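PDB 4GXW: adenosine deaminase from Burkholderia ambifaria, which probably catalyses the zinc-dependent hydrolytic deamination of adenine or a related purine. Local coordinates for residues Pro6-Ala12 with Glu315-His320; Ala98-Leu102 with His112-Phe116; Phe25-Pro30 with Phe357-Ala361. One frame throughout, in Å; residues are numbered along the deposited sequence.

The three contacts lie in a TIM-barrel amidohydrolase of one chain. Interaction 2 is the central one: it seats helix 91-106 on strand 110-117 of the parallel sheet, with the side chain of Phe115 about 10 Å from the zinc ion. Interactions 1 and 3 join the beginning of the chain to its last third; their segments alternate in the order 6-12, 25-30, 315-320, 357-361, and interaction 2 lies, along the chain, inside the loop that each closes. Their centres are 18 Å apart, and they touch where Phe26 packs on Glu315 and Phe318. The centre of interaction 2 is 24 Å from that of interaction 1 and 22 Å from that of interaction 3. The N-terminal region is thus held to helices 310-319 and 343-371.

Interaction 1. Residues Pro6-Ala12 with Glu315-His320; sequences PGNVPAA and ELMFSH
His320 sets its CG anti to its own carbonyl carbon, beside the backbone N (chi1 -73°), and a chi2 of 67° turns the imidazole so that its NE2 edge meets Pro10 and one face meets Ala12. NE2 donates to Pro10 O at 2.8 Å. The acceptor lies close to the ring plane and the nitrogen lies in the carbonyl plane, although the bond is somewhat bent at hydrogen (134°). The other ring nitrogen, ND1, is hydrogen-bonded to Ser319 OG at 2.7 Å. The imidazole is therefore gripped at both nitrogens, which fixes its rotation and suits a histidine in a buried place. Ala12 lays CB over the ring in a CH-pi contact, 3.8 Å from the ring centroid; a methyl is small enough to let the backbone come this close. Val9 CG2 makes a second, off-centre CH-pi approach, 4.3 Å from the same centroid.

The same Val9 CG2 also touches Leu316 CD2, at 3.9 Å, and so bridges the polar part of the contact to its apolar part. Pro6 and Leu316 run past one another in opposing senses, Pro6 CB 4.1 Å from Leu316 CD2, while Pro6 CG rests against Glu315 OE2. The rigid ring of Pro6 gives the segment a firm apolar surface against the helix; Pro10 serves through its O.

Arg287 NH2 donates a hydrogen bond to His320 O. Leu272 of helix 269-274 and Trp280 of helix 280-283 pack on Val9 and Pro10, so the N-terminal segment is held between these helices and the end of helix 310-319.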
loop_
_atom_site.group_PDB
_atom_site.type_symbol
_atom_site.label_atom_id
_atom_site.label_comp_id
_atom_site.label_asym_id
_atom_site.label_seq_id
_atom_site.Cartn_x
_atom_site.Cartn_y
_atom_site.Cartn_z
ATOM N N PRO A 6 -11.823 -11.511 -6.171
ATOM C CA PRO A 6 -10.680 -10.605 -6.292
ATOM C C PRO A 6 -9.464 -11.173 -5.564
ATOM O O PRO A 6 -9.600 -11.739 -4.472
ATOM C CB PRO A 6 -11.167 -9.328 -5.595
ATOM C CG PRO A 6 -12.661 -9.387 -5.703
ATOM C CD PRO A 6 -13.003 -10.848 -5.587
ATOM N N GLY A 7 -8.298 -11.071 -6.195
ATOM C CA GLY A 7 -7.054 -11.529 -5.599
ATOM C C GLY A 7 -6.973 -13.034 -5.405
ATOM O O GLY A 7 -6.090 -13.523 -4.702
ATOM N N ASN A 8 -7.892 -13.766 -6.029
ATOM C CA ASN A 8 -7.974 -15.217 -5.854
ATOM C C ASN A 8 -8.017 -15.642 -4.388
ATOM O O ASN A 8 -7.495 -16.699 -4.023
ATOM C CB ASN A 8 -6.829 -15.931 -6.584
ATOM C CG ASN A 8 -6.837 -15.668 -8.079
ATOM O OD1 ASN A 8 -7.878 -15.381 -8.666
ATOM N ND2 ASN A 8 -5.668 -15.770 -8.702
ATOM N N VAL A 9 -8.631 -14.811 -3.551
ATOM C CA VAL A 9 -8.813 -15.135 -2.143
ATOM C C VAL A 9 -9.928 -16.181 -2.017
ATOM O O VAL A 9 -10.681 -16.405 -2.975
ATOM C CB VAL A 9 -9.148 -13.871 -1.320
ATOM C CG1 VAL A 9 -8.092 -12.788 -1.542
ATOM C CG2 VAL A 9 -10.539 -13.339 -1.670
ATOM N N PRO A 10 -10.031 -16.845 -0.852
ATOM C CA PRO A 10 -11.120 -17.815 -0.684
ATOM C C PRO A 10 -12.506 -17.211 -0.951
ATOM O O PRO A 10 -12.747 -16.043 -0.642
ATOM C CB PRO A 10 -10.998 -18.215 0.787
ATOM C CG PRO A 10 -9.532 -18.090 1.067
ATOM C CD PRO A 10 -9.060 -16.907 0.258
ATOM N N ALA A 11 -13.405 -18.006 -1.525
ATOM C CA ALA A 11 -14.733 -17.524 -1.867
ATOM C C ALA A 11 -15.443 -17.055 -0.605
ATOM O O ALA A 11 -15.253 -17.626 0.467
ATOM C CB ALA A 11 -15.528 -18.610 -2.562
ATOM N N ALA A 12 -16.235 -15.998 -0.734
ATOM C CA ALA A 12 -16.968 -15.453 0.407
ATOM C C ALA A 12 -17.907 -16.494 1.008
ATOM O O ALA A 12 -18.562 -17.233 0.278
ATOM C CB ALA A 12 -17.742 -14.222 -0.012
ATOM N N GLU A 315 -13.943 -3.621 -2.271
ATOM C CA GLU A 315 -14.968 -4.661 -2.358
ATOM C C GLU A 315 -14.766 -5.757 -1.300
ATOM O O GLU A 315 -15.716 -6.146 -0.618
ATOM C CB GLU A 315 -14.969 -5.282 -3.756
ATOM C CG GLU A 315 -15.869 -6.504 -3.875
ATOM C CD GLU A 315 -15.842 -7.127 -5.256
ATOM O OE1 GLU A 315 -15.589 -6.391 -6.236
ATOM O OE2 GLU A 315 -16.071 -8.357 -5.370
ATOM N N LEU A 316 -13.526 -6.230 -1.149
ATOM C CA LEU A 316 -13.237 -7.303 -0.197
ATOM C C LEU A 316 -13.618 -6.954 1.239
ATOM O O LEU A 316 -14.064 -7.816 1.995
ATOM C CB LEU A 316 -11.759 -7.702 -0.259
ATOM C CG LEU A 316 -11.320 -8.466 -1.508
ATOM C CD1 LEU A 316 -9.814 -8.699 -1.483
ATOM C CD2 LEU A 316 -12.073 -9.785 -1.639
ATOM N N MET A 317 -13.434 -5.695 1.622
ATOM C CA MET A 317 -13.815 -5.269 2.968
ATOM C C MET A 317 -15.305 -5.515 3.230
ATOM O O MET A 317 -15.701 -5.930 4.324
ATOM C CB MET A 317 -13.483 -3.791 3.175
ATOM C CG MET A 317 -12.034 -3.446 2.920
ATOM S SD MET A 317 -10.861 -4.258 4.031
ATOM C CE MET A 317 -11.020 -3.251 5.494
ATOM N N PHE A 318 -16.113 -5.270 2.204
ATOM C CA PHE A 318 -17.558 -5.461 2.242
ATOM C C PHE A 318 -17.958 -6.927 2.028
ATOM O O PHE A 318 -18.814 -7.452 2.739
ATOM C CB PHE A 318 -18.192 -4.557 1.176
ATOM C CG PHE A 318 -19.696 -4.642 1.095
ATOM C CD1 PHE A 318 -20.493 -3.801 1.857
ATOM C CD2 PHE A 318 -20.310 -5.536 0.227
ATOM C CE1 PHE A 318 -21.877 -3.868 1.772
ATOM C CE2 PHE A 318 -21.691 -5.603 0.136
ATOM C CZ PHE A 318 -22.472 -4.771 0.914
ATOM N N SER A 319 -17.350 -7.596 1.051
ATOM C CA SER A 319 -17.817 -8.930 0.675
ATOM C C SER A 319 -17.357 -10.021 1.634
ATOM O O SER A 319 -18.051 -11.010 1.818
ATOM C CB SER A 319 -17.355 -9.282 -0.745
ATOM O OG SER A 319 -15.939 -9.307 -0.816
ATOM N N HIS A 320 -16.173 -9.853 2.212
ATOM C CA HIS A 320 -15.567 -10.915 3.024
ATOM C C HIS A 320 -15.394 -10.569 4.498
ATOM O O HIS A 320 -15.455 -11.460 5.350
ATOM C CB HIS A 320 -14.201 -11.322 2.463
ATOM C CG HIS A 320 -14.268 -12.112 1.194
ATOM N ND1 HIS A 320 -14.714 -11.584 -0.000
ATOM C CD2 HIS A 320 -13.928 -13.397 0.931
ATOM C CE1 HIS A 320 -14.648 -12.507 -0.943
ATOM N NE2 HIS A 320 -14.173 -13.618 -0.404
#

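Interaction 2. Residues Ala98-Leu102 with His112-Phe116; sequences AYEYL and HAEFF
Tyr101 presents the edge of its ring to the face of Phe115, one helix side chain meeting one strand side chain in the alpha/beta layering of a TIM barrel. Helix 91-106 lies against the strand that follows it, 110-117, and the two short segments run at 137° to each other, nearer antiparallel than parallel, with axes 10.9 Å apart.

The tight part gathers around Tyr101. Its ring and that of Phe115 form an offset edge-to-face pair, with centroids 5.6 Å apart and planes at 69°. Tyr101 CE2 comes within 3.8 Å of Phe115 CB, so CE2 reaches the base of the phenylalanine as well as its ring. Phe115 CG sits between the backbone N and the carbonyl carbon (chi1 62°), which turns a face of its ring toward the edge of Tyr101. Next along the helix, Leu102 CD2 packs on Ala113 CB at 3.8 Å. The short alanine methyl receives both Leu102 CD2 and Tyr101 OH.

The looser part lies at the outer end of the Phe115 ring, where Ala98 CB stands 4.3 Å from Phe115 CZ and Leu102 CD1 stands 4.3 Å from Phe115 CE1. This side is looser but not solvent-exposed, for all five touching residues are buried; Ile137 and Met141 of helix 130-148 also pack on Phe115. Strand alternation sends His112 and Glu114 away from the helix, where His112 NE2 donates a nearly straight bond to Glu114 OE2.

The hydroxyl of Tyr101 hydrogen-bonds to Glu33 OE1, while Tyr101 OH lies 3.5 Å from Ala113 CB.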
loop_
_atom_site.group_PDB
_atom_site.type_symbol
_atom_site.label_atom_id
_atom_site.label_comp_id
_atom_site.label_asym_id
_atom_site.label_seq_id
_atom_site.Cartn_x
_atom_site.Cartn_y
_atom_site.Cartn_z
ATOM N N ALA A 98 6.256 4.171 -12.586
ATOM C CA ALA A 98 5.534 5.129 -11.744
ATOM C C ALA A 98 4.319 5.684 -12.492
ATOM O O ALA A 98 3.213 5.743 -11.949
ATOM C CB ALA A 98 6.457 6.252 -11.278
ATOM N N TYR A 99 4.528 6.069 -13.746
ATOM C CA TYR A 99 3.466 6.641 -14.564
ATOM C C TYR A 99 2.356 5.616 -14.779
ATOM O O TYR A 99 1.170 5.949 -14.664
ATOM C CB TYR A 99 4.046 7.105 -15.900
ATOM C CG TYR A 99 3.051 7.695 -16.872
ATOM C CD1 TYR A 99 2.628 9.011 -16.755
ATOM C CD2 TYR A 99 2.554 6.935 -17.928
ATOM C CE1 TYR A 99 1.738 9.553 -17.662
ATOM C CE2 TYR A 99 1.656 7.475 -18.842
ATOM C CZ TYR A 99 1.252 8.784 -18.701
ATOM O OH TYR A 99 0.358 9.328 -19.606
ATOM N N GLU A 100 2.732 4.371 -15.073
ATOM C CA GLU A 100 1.730 3.335 -15.339
ATOM C C GLU A 100 0.950 2.934 -14.090
ATOM O O GLU A 100 -0.250 2.675 -14.166
ATOM C CB GLU A 100 2.364 2.115 -16.024
ATOM C CG GLU A 100 2.871 2.447 -17.417
ATOM C CD GLU A 100 3.428 1.269 -18.188
ATOM O OE1 GLU A 100 3.497 0.147 -17.640
ATOM O OE2 GLU A 100 3.802 1.472 -19.371
ATOM N N TYR A 101 1.620 2.889 -12.944
ATOM C CA TYR A 101 0.930 2.633 -11.682
ATOM C C TYR A 101 -0.105 3.728 -11.427
ATOM O O TYR A 101 -1.273 3.438 -11.145
ATOM C CB TYR A 101 1.908 2.518 -10.499
ATOM C CG TYR A 101 1.226 2.793 -9.178
ATOM C CD1 TYR A 101 0.157 2.010 -8.743
ATOM C CD2 TYR A 101 1.609 3.869 -8.391
ATOM C CE1 TYR A 101 -0.497 2.289 -7.546
ATOM C CE2 TYR A 101 0.968 4.156 -7.197
ATOM C CZ TYR A 101 -0.081 3.366 -6.779
ATOM O OH TYR A 101 -0.707 3.661 -5.583
ATOM N N LEU A 102 0.308 4.984 -11.557
ATOM C CA LEU A 102 -0.586 6.093 -11.266
ATOM C C LEU A 102 -1.755 6.146 -12.253
ATOM O O LEU A 102 -2.881 6.475 -11.865
ATOM C CB LEU A 102 0.174 7.425 -11.189
ATOM C CG LEU A 102 1.144 7.512 -10.007
ATOM C CD1 LEU A 102 2.106 8.677 -10.147
ATOM C CD2 LEU A 102 0.392 7.591 -8.681
ATOM N N HIS A 112 -5.396 10.440 -4.984
ATOM C CA HIS A 112 -4.139 10.734 -4.318
ATOM C C HIS A 112 -3.512 9.406 -3.918
ATOM O O HIS A 112 -4.139 8.614 -3.210
ATOM C CB HIS A 112 -4.395 11.606 -3.080
ATOM C CG HIS A 112 -3.166 11.899 -2.279
ATOM N ND1 HIS A 112 -2.287 12.911 -2.603
ATOM C CD2 HIS A 112 -2.668 11.310 -1.164
ATOM C CE1 HIS A 112 -1.296 12.926 -1.727
ATOM N NE2 HIS A 112 -1.500 11.959 -0.850
ATOM N N ALA A 113 -2.284 9.164 -4.376
ATOM C CA ALA A 113 -1.573 7.915 -4.095
ATOM C C ALA A 113 -0.203 8.201 -3.493
ATOM O O ALA A 113 0.571 8.986 -4.045
ATOM C CB ALA A 113 -1.407 7.084 -5.370
ATOM N N GLU A 114 0.106 7.555 -2.373
ATOM C CA GLU A 114 1.442 7.630 -1.792
ATOM C C GLU A 114 2.020 6.234 -1.889
ATOM O O GLU A 114 1.408 5.275 -1.403
ATOM C CB GLU A 114 1.365 8.117 -0.341
ATOM C CG GLU A 114 0.549 9.399 -0.225
ATOM C CD GLU A 114 0.514 10.002 1.162
ATOM O OE1 GLU A 114 1.206 9.502 2.075
ATOM O OE2 GLU A 114 -0.221 10.997 1.341
ATOM N N PHE A 115 3.175 6.112 -2.544
ATOM C CA PHE A 115 3.718 4.797 -2.880
ATOM C C PHE A 115 5.175 4.622 -2.473
ATOM O O PHE A 115 5.936 5.595 -2.403
ATOM C CB PHE A 115 3.485 4.465 -4.366
ATOM C CG PHE A 115 4.167 5.403 -5.332
ATOM C CD1 PHE A 115 3.559 6.584 -5.738
ATOM C CD2 PHE A 115 5.411 5.091 -5.855
ATOM C CE1 PHE A 115 4.192 7.438 -6.656
ATOM C CE2 PHE A 115 6.036 5.935 -6.763
ATOM C CZ PHE A 115 5.431 7.114 -7.153
ATOM N N PHE A 116 5.536 3.371 -2.186
ATOM C CA PHE A 116 6.846 3.001 -1.657
ATOM C C PHE A 116 7.832 2.612 -2.764
ATOM O O PHE A 116 7.476 1.906 -3.713
ATOM C CB PHE A 116 6.714 1.795 -0.725
ATOM C CG PHE A 116 5.819 2.014 0.477
ATOM C CD1 PHE A 116 5.952 3.131 1.287
ATOM C CD2 PHE A 116 4.829 1.090 0.790
ATOM C CE1 PHE A 116 5.124 3.310 2.395
ATOM C CE2 PHE A 116 4.004 1.272 1.903
ATOM C CZ PHE A 116 4.159 2.389 2.698
#

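Interaction 3. Residues Phe25-Pro30 with Phe357-Ala361; sequences FFHALP and FDMLA
Leu360 is the principal bump of this contact, and the hollow that receives it is formed by Phe25, Ala28, Leu29 and Pro30 where helix 20-28 ends. Both of its methyls touch Ala28 CB, CD2 at 3.7 Å, a place where alanine leaves space for the branch. Leu360 CD1 goes on to the backbone, 3.5 Å from Ala28 O, and also meets Pro30 CD head-on, at 4.0 Å. Phe25 lies against Leu360 CB, nearer the root of the side chain. With CG anti to the carbonyl carbon (chi1 -67°), the leucine carries its forked end into this pocket. A branched aliphatic chain suits the site, being rounded enough to touch methyl, carbonyl and proline ring together.

Two aromatic rings make a second hollow. Phe25 turns its edge toward the face of Phe357 in an edge-to-face pair, with planes at 82° and centroids 5.6 Å apart; the closest atoms are the two CZ, at 3.8 Å. The rim of the Phe25 ring further round runs along the backbone of the opposite helix, with CD1 3.6 Å from Leu360 O and CE1 3.7 Å from Ala361 N. Leu29 runs beside Phe357 in the same sense. In the modelled conformer, one of two, Leu29 CD2 sits in the angle between the two rings, over one face of Phe25 and 3.6 Å from Phe357 CD2.

Other helices close the surroundings: Ile325 of helix 325-338 packs on both phenylalanines, and Trp314 of helix 310-319 packs on Leu29. Beyond Pro30 the chain enters strand 31-33, the neighbour of strand 110-117 in the barrel, so the long C-terminal helix 343-371 is packed against the turn leading into that strand.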
loop_
_atom_site.group_PDB
_atom_site.type_symbol
_atom_site.label_atom_id
_atom_site.label_comp_id
_atom_site.label_asym_id
_atom_site.label_seq_id
_atom_site.Cartn_x
_atom_site.Cartn_y
_atom_site.Cartn_z
ATOM N N PHE A 25 -20.486 0.797 -7.453
ATOM C CA PHE A 25 -20.278 1.554 -6.216
ATOM C C PHE A 25 -18.807 1.563 -5.816
ATOM O O PHE A 25 -18.234 2.618 -5.593
ATOM C CB PHE A 25 -21.152 0.997 -5.081
ATOM C CG PHE A 25 -20.879 1.618 -3.738
ATOM C CD1 PHE A 25 -21.418 2.852 -3.402
ATOM C CD2 PHE A 25 -20.087 0.964 -2.809
ATOM C CE1 PHE A 25 -21.165 3.428 -2.163
ATOM C CE2 PHE A 25 -19.833 1.531 -1.573
ATOM C CZ PHE A 25 -20.370 2.766 -1.248
ATOM N N PHE A 26 -18.191 0.387 -5.742
ATOM C CA PHE A 26 -16.802 0.322 -5.283
ATOM C C PHE A 26 -15.871 1.058 -6.236
ATOM O O PHE A 26 -14.907 1.696 -5.805
ATOM C CB PHE A 26 -16.351 -1.133 -5.098
ATOM C CG PHE A 26 -17.129 -1.872 -4.043
ATOM C CD1 PHE A 26 -17.262 -1.341 -2.766
ATOM C CD2 PHE A 26 -17.756 -3.076 -4.336
ATOM C CE1 PHE A 26 -17.993 -1.999 -1.797
ATOM C CE2 PHE A 26 -18.481 -3.749 -3.363
ATOM C CZ PHE A 26 -18.600 -3.205 -2.094
ATOM N N HIS A 27 -16.170 0.975 -7.526
ATOM C CA HIS A 27 -15.386 1.666 -8.538
ATOM C C HIS A 27 -15.484 3.186 -8.440
ATOM O O HIS A 27 -14.468 3.877 -8.542
ATOM C CB HIS A 27 -15.776 1.196 -9.946
ATOM C CG HIS A 27 -14.899 1.760 -11.019
ATOM N ND1 HIS A 27 -13.760 1.119 -11.459
ATOM C CD2 HIS A 27 -14.968 2.924 -11.708
ATOM C CE1 HIS A 27 -13.173 1.857 -12.386
ATOM N NE2 HIS A 27 -13.882 2.959 -12.551
ATOM N N ALA A 28 -16.704 3.692 -8.251
ATOM C CA ALA A 28 -16.966 5.128 -8.225
ATOM C C ALA A 28 -16.442 5.823 -6.967
ATOM O O ALA A 28 -16.206 7.032 -6.973
ATOM C CB ALA A 28 -18.454 5.389 -8.383
ATOM N N LEU A 29 -16.281 5.059 -5.885
ATOM C CA LEU A 29 -15.811 5.602 -4.608
ATOM C C LEU A 29 -14.537 6.411 -4.782
ATOM O O LEU A 29 -13.557 5.910 -5.323
ATOM C CB LEU A 29 -15.498 4.473 -3.617
ATOM C CG LEU A 29 -16.607 3.690 -2.927
ATOM C CD1 LEU A 29 -16.023 2.794 -1.849
ATOM C CD2 LEU A 29 -17.630 4.644 -2.345
ATOM N N PRO A 30 -14.534 7.663 -4.317
ATOM C CA PRO A 30 -13.253 8.388 -4.354
ATOM C C PRO A 30 -12.301 7.775 -3.338
ATOM O O PRO A 30 -12.738 7.406 -2.240
ATOM C CB PRO A 30 -13.621 9.820 -3.958
ATOM C CG PRO A 30 -14.975 9.725 -3.313
ATOM C CD PRO A 30 -15.650 8.483 -3.814
ATOM N N PHE A 357 -19.735 10.416 -1.524
ATOM C CA PHE A 357 -19.976 9.069 -1.021
ATOM C C PHE A 357 -21.465 8.849 -0.753
ATOM O O PHE A 357 -22.028 7.818 -1.137
ATOM C CB PHE A 357 -19.173 8.833 0.270
ATOM C CG PHE A 357 -19.282 7.430 0.815
ATOM C CD1 PHE A 357 -20.412 7.011 1.504
ATOM C CD2 PHE A 357 -18.232 6.537 0.657
ATOM C CE1 PHE A 357 -20.506 5.719 1.997
ATOM C CE2 PHE A 357 -18.315 5.240 1.150
ATOM C CZ PHE A 357 -19.453 4.837 1.824
ATOM N N ASP A 358 -22.087 9.812 -0.081
ATOM C CA ASP A 358 -23.503 9.713 0.261
ATOM C C ASP A 358 -24.363 9.506 -0.982
ATOM O O ASP A 358 -25.286 8.689 -0.979
ATOM C CB ASP A 358 -23.977 10.956 1.024
ATOM C CG ASP A 358 -23.381 11.071 2.419
ATOM O OD1 ASP A 358 -22.873 10.063 2.959
ATOM O OD2 ASP A 358 -23.441 12.191 2.978
ATOM N N MET A 359 -24.066 10.249 -2.047
ATOM C CA MET A 359 -24.801 10.070 -3.295
ATOM C C MET A 359 -24.572 8.686 -3.905
ATOM O O MET A 359 -25.521 8.061 -4.381
ATOM C CB MET A 359 -24.453 11.159 -4.310
ATOM C CG MET A 359 -25.179 12.469 -4.054
ATOM S SD MET A 359 -25.017 13.648 -5.399
ATOM C CE MET A 359 -25.928 12.824 -6.704
ATOM N N LEU A 360 -23.334 8.202 -3.879
ATOM C CA LEU A 360 -23.040 6.879 -4.420
ATOM C C LEU A 360 -23.780 5.793 -3.647
ATOM O O LEU A 360 -24.266 4.833 -4.243
ATOM C CB LEU A 360 -21.529 6.625 -4.418
ATOM C CG LEU A 360 -20.724 7.517 -5.374
ATOM C CD1 LEU A 360 -19.229 7.245 -5.235
ATOM C CD2 LEU A 360 -21.181 7.326 -6.828
ATOM N N ALA A 361 -23.882 5.953 -2.328
ATOM C CA ALA A 361 -24.636 5.010 -1.503
ATOM C C ALA A 361 -26.127 4.991 -1.863
ATOM O O ALA A 361 -26.738 3.920 -1.959
ATOM C CB ALA A 361 -24.440 5.312 -0.027
#